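Local atomic coordinates of UDP-4-amino-4,6-dideoxy-N-acetyl-beta-L-altrosamine transaminase (Helicobacter pylori, PDB entry 2FNU), a protein that transfers an amino group from glutamate, through pyridoxal phosphate, to a UDP-linked 4-keto sugar in the second step of pseudaminic acid biosynthesis. Residues L300-L305 and A312-K317. Numbering follows the deposited sequence.
Sequences LILESL and AQVHYK. With UD1 (uridine-diphosphate-N-acetylglucosamine), chain F.
The end of Leu302 overlaps Val314, with Leu302 CD1 3.9 Å from Val314 CG2, and the two side chains cross at about a right angle. This packs helix 298-307 against the substrate-binding loop that follows strand 310-311 in a PLP-dependent aminotransferase of the DegT/DnrJ/EryC1 family. One turn further on, Leu305 CD1 meets the methyl CB of Ala312 at 4.0 Å. The contact is wholly apolar and buried. The Val314 rotamer turns CG2 to the Leu302 side, with CG1 opposite the backbone N (chi1 176°). Gln313, between Ala312 and Val314, turns its amide to the diphosphate of UD1. Its chain bends at chi2 (54°), and Gln313 OE1 accepts from Val314 N at 2.8 Å on a lone pair, in the carbonyl plane. That bond helps fix the amide's rotation. Gln313 NE2 donates to UD1 O2A at 3.1 Å and also to Phe217 O of the second subunit. The peptide bond between His315 and Tyr316 is cis, and His315 CB sits over the centre of the Tyr316 ring, 3.6 Å above its plane. Tyr316 OH hydrogen-bonds to O3 of the cofactor PMP. UD1 O3' lies in the plane of the Tyr316 ring, at its edge, and takes a hydrogen bond from Tyr316 OH at 2.8 Å.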
loop_
_atom_site.group_PDB
_atom_site.type_symbol
_atom_site.label_atom_id
_atom_site.label_comp_id
_atom_site.label_asym_id
_atom_site.label_seq_id
_atom_site.Cartn_x
_atom_site.Cartn_y
_atom_site.Cartn_z
ATOM N N LEU B 300 29.163 -17.108 13.068
ATOM C CA LEU B 300 29.338 -17.492 14.475
ATOM C C LEU B 300 29.306 -16.274 15.406
ATOM O O LEU B 300 28.737 -16.334 16.500
ATOM C CB LEU B 300 30.635 -18.272 14.674
ATOM C CG LEU B 300 30.681 -19.660 14.022
ATOM C CD1 LEU B 300 32.016 -20.321 14.322
ATOM C CD2 LEU B 300 29.525 -20.533 14.494
ATOM N N ILE B 301 29.907 -15.178 14.957
ATOM C CA ILE B 301 29.886 -13.917 15.720
ATOM C C ILE B 301 28.457 -13.406 15.894
ATOM O O ILE B 301 28.027 -13.091 17.016
ATOM C CB ILE B 301 30.780 -12.849 15.057
ATOM C CG1 ILE B 301 32.254 -13.238 15.211
ATOM C CG2 ILE B 301 30.514 -11.458 15.664
ATOM C CD1 ILE B 301 33.198 -12.414 14.364
ATOM N N LEU B 302 27.713 -13.374 14.793
ATOM C CA LEU B 302 26.308 -12.963 14.835
ATOM C C LEU B 302 25.467 -13.863 15.730
ATOM O O LEU B 302 24.654 -13.366 16.516
ATOM C CB LEU B 302 25.714 -12.916 13.421
ATOM C CG LEU B 302 26.243 -11.824 12.490
ATOM C CD1 LEU B 302 25.820 -12.151 11.071
ATOM C CD2 LEU B 302 25.733 -10.438 12.903
ATOM N N GLU B 303 25.663 -15.178 15.609
ATOM C CA GLU B 303 24.976 -16.141 16.476
ATOM C C GLU B 303 25.336 -15.944 17.955
ATOM O O GLU B 303 24.466 -16.037 18.825
ATOM C CB GLU B 303 25.259 -17.582 16.023
ATOM C CG GLU B 303 24.533 -17.942 14.727
ATOM C CD GLU B 303 25.030 -19.226 14.060
ATOM O OE1 GLU B 303 26.096 -19.760 14.443
ATOM O OE2 GLU B 303 24.343 -19.689 13.124
ATOM N N SER B 304 26.599 -15.620 18.223
ATOM C CA SER B 304 27.037 -15.342 19.589
ATOM C C SER B 304 26.369 -14.076 20.138
ATOM O O SER B 304 25.893 -14.057 21.278
ATOM C CB SER B 304 28.562 -15.229 19.634
ATOM O OG SER B 304 29.023 -14.966 20.954
ATOM N N LEU B 305 26.302 -13.022 19.321
ATOM C CA LEU B 305 25.611 -11.804 19.726
ATOM C C LEU B 305 24.167 -12.123 20.067
ATOM O O LEU B 305 23.663 -11.716 21.110
ATOM C CB LEU B 305 25.676 -10.740 18.621
ATOM C CG LEU B 305 27.058 -10.112 18.405
ATOM C CD1 LEU B 305 27.031 -9.175 17.204
ATOM C CD2 LEU B 305 27.560 -9.387 19.670
ATOM N N ALA B 312 21.524 -8.306 16.600
ATOM C CA ALA B 312 22.147 -7.475 15.590
ATOM C C ALA B 312 21.771 -7.973 14.207
ATOM O O ALA B 312 21.407 -9.145 14.039
ATOM C CB ALA B 312 23.664 -7.477 15.762
ATOM N N GLN B 313 21.887 -7.084 13.222
ATOM C CA GLN B 313 21.484 -7.394 11.855
ATOM C C GLN B 313 22.572 -6.889 10.906
ATOM O O GLN B 313 23.426 -6.104 11.310
ATOM C CB GLN B 313 20.125 -6.722 11.585
ATOM C CG GLN B 313 19.517 -6.946 10.210
ATOM C CD GLN B 313 19.390 -8.410 9.865
ATOM O OE1 GLN B 313 20.378 -9.077 9.554
ATOM N NE2 GLN B 313 18.158 -8.920 9.905
ATOM N N VAL B 314 22.555 -7.348 9.655
ATOM C CA VAL B 314 23.509 -6.885 8.662
ATOM C C VAL B 314 22.763 -6.108 7.575
ATOM O O VAL B 314 21.740 -6.587 7.049
ATOM C CB VAL B 314 24.267 -8.061 8.020
ATOM C CG1 VAL B 314 25.215 -7.571 6.894
ATOM C CG2 VAL B 314 25.060 -8.838 9.087
ATOM N N HIS B 315 23.271 -4.912 7.261
ATOM C CA HIS B 315 22.734 -4.080 6.170
ATOM C C HIS B 315 23.895 -3.722 5.226
ATOM O O HIS B 315 24.751 -2.937 5.613
ATOM C CB HIS B 315 22.141 -2.795 6.785
ATOM C CG HIS B 315 21.053 -3.049 7.784
ATOM N ND1 HIS B 315 21.282 -3.143 9.145
ATOM C CD2 HIS B 315 19.719 -3.205 7.619
ATOM C CE1 HIS B 315 20.139 -3.364 9.767
ATOM N NE2 HIS B 315 19.172 -3.396 8.867
ATOM N N TYR B 316 23.982 -4.261 4.003
ATOM C CA TYR B 316 23.019 -5.124 3.323
ATOM C C TYR B 316 23.783 -6.086 2.422
ATOM O O TYR B 316 24.892 -5.775 1.965
ATOM C CB TYR B 316 22.133 -4.297 2.377
ATOM C CG TYR B 316 21.187 -3.342 3.041
ATOM C CD1 TYR B 316 21.512 -1.992 3.165
ATOM C CD2 TYR B 316 19.957 -3.784 3.541
ATOM C CE1 TYR B 316 20.627 -1.100 3.767
ATOM C CE2 TYR B 316 19.055 -2.896 4.159
ATOM C CZ TYR B 316 19.418 -1.565 4.274
ATOM O OH TYR B 316 18.539 -0.698 4.875
ATOM N N LYS B 317 23.172 -7.221 2.108
ATOM C CA LYS B 317 23.657 -8.067 1.012
ATOM C C LYS B 317 23.690 -7.246 -0.282
ATOM O O LYS B 317 22.715 -6.591 -0.615
ATOM C CB LYS B 317 22.731 -9.275 0.858
ATOM C CG LYS B 317 23.024 -10.232 -0.282
ATOM C CD LYS B 317 22.141 -11.471 -0.067
ATOM C CE LYS B 317 22.264 -12.511 -1.147
ATOM N NZ LYS B 317 21.489 -13.725 -0.707
HETATM C "C1'" UD1 F . 13.880 -4.601 5.903
HETATM C "C2'" UD1 F . 15.216 -3.839 5.950
HETATM C "C3'" UD1 F . 15.070 -2.437 6.533
HETATM C "C4'" UD1 F . 13.884 -1.702 5.892
HETATM C "C5'" UD1 F . 12.583 -2.524 5.832
HETATM C "C6'" UD1 F . 11.855 -2.559 7.178
HETATM C "C7'" UD1 F . 17.092 -5.429 6.152
HETATM C "C8'" UD1 F . 17.922 -6.294 7.062
HETATM N "N2'" UD1 F . 16.195 -4.613 6.715
HETATM O "O1'" UD1 F . 13.498 -5.019 7.216
HETATM O "O3'" UD1 F . 16.274 -1.673 6.293
HETATM O "O5'" UD1 F . 12.811 -3.842 5.304
HETATM O "O7'" UD1 F . 17.248 -5.478 4.955
HETATM N N1 UD1 F . 10.565 -4.803 14.541
HETATM C C2 UD1 F . 9.849 -4.185 15.585
HETATM N N3 UD1 F . 8.594 -3.758 15.374
HETATM C C4 UD1 F . 7.987 -3.910 14.187
HETATM C C5 UD1 F . 8.642 -4.513 13.113
HETATM C C6 UD1 F . 9.942 -4.973 13.282
HETATM O O2 UD1 F . 10.392 -4.037 16.708
HETATM O O4 UD1 F . 6.822 -3.497 14.043
HETATM C C1B UD1 F . 11.939 -5.276 14.807
HETATM C C2B UD1 F . 11.839 -6.699 15.341
HETATM O "O2'" UD1 F . 12.756 -6.858 16.427
HETATM C C3B UD1 F . 12.243 -7.567 14.170
HETATM C C4B UD1 F . 13.198 -6.673 13.408
HETATM O O4B UD1 F . 12.733 -5.334 13.615
HETATM O O3B UD1 F . 12.878 -8.790 14.562
HETATM C C5B UD1 F . 13.174 -7.011 11.931
HETATM O O5B UD1 F . 14.082 -6.140 11.271
HETATM P PA UD1 F . 14.620 -6.542 9.804
HETATM O O1A UD1 F . 15.418 -5.367 9.258
HETATM O O2A UD1 F . 15.272 -7.911 9.901
HETATM O O3A UD1 F . 13.175 -6.652 9.082
HETATM P PB UD1 F . 12.947 -6.516 7.487
HETATM O O1B UD1 F . 13.837 -7.508 6.753
HETATM O O2B UD1 F . 11.443 -6.501 7.254
#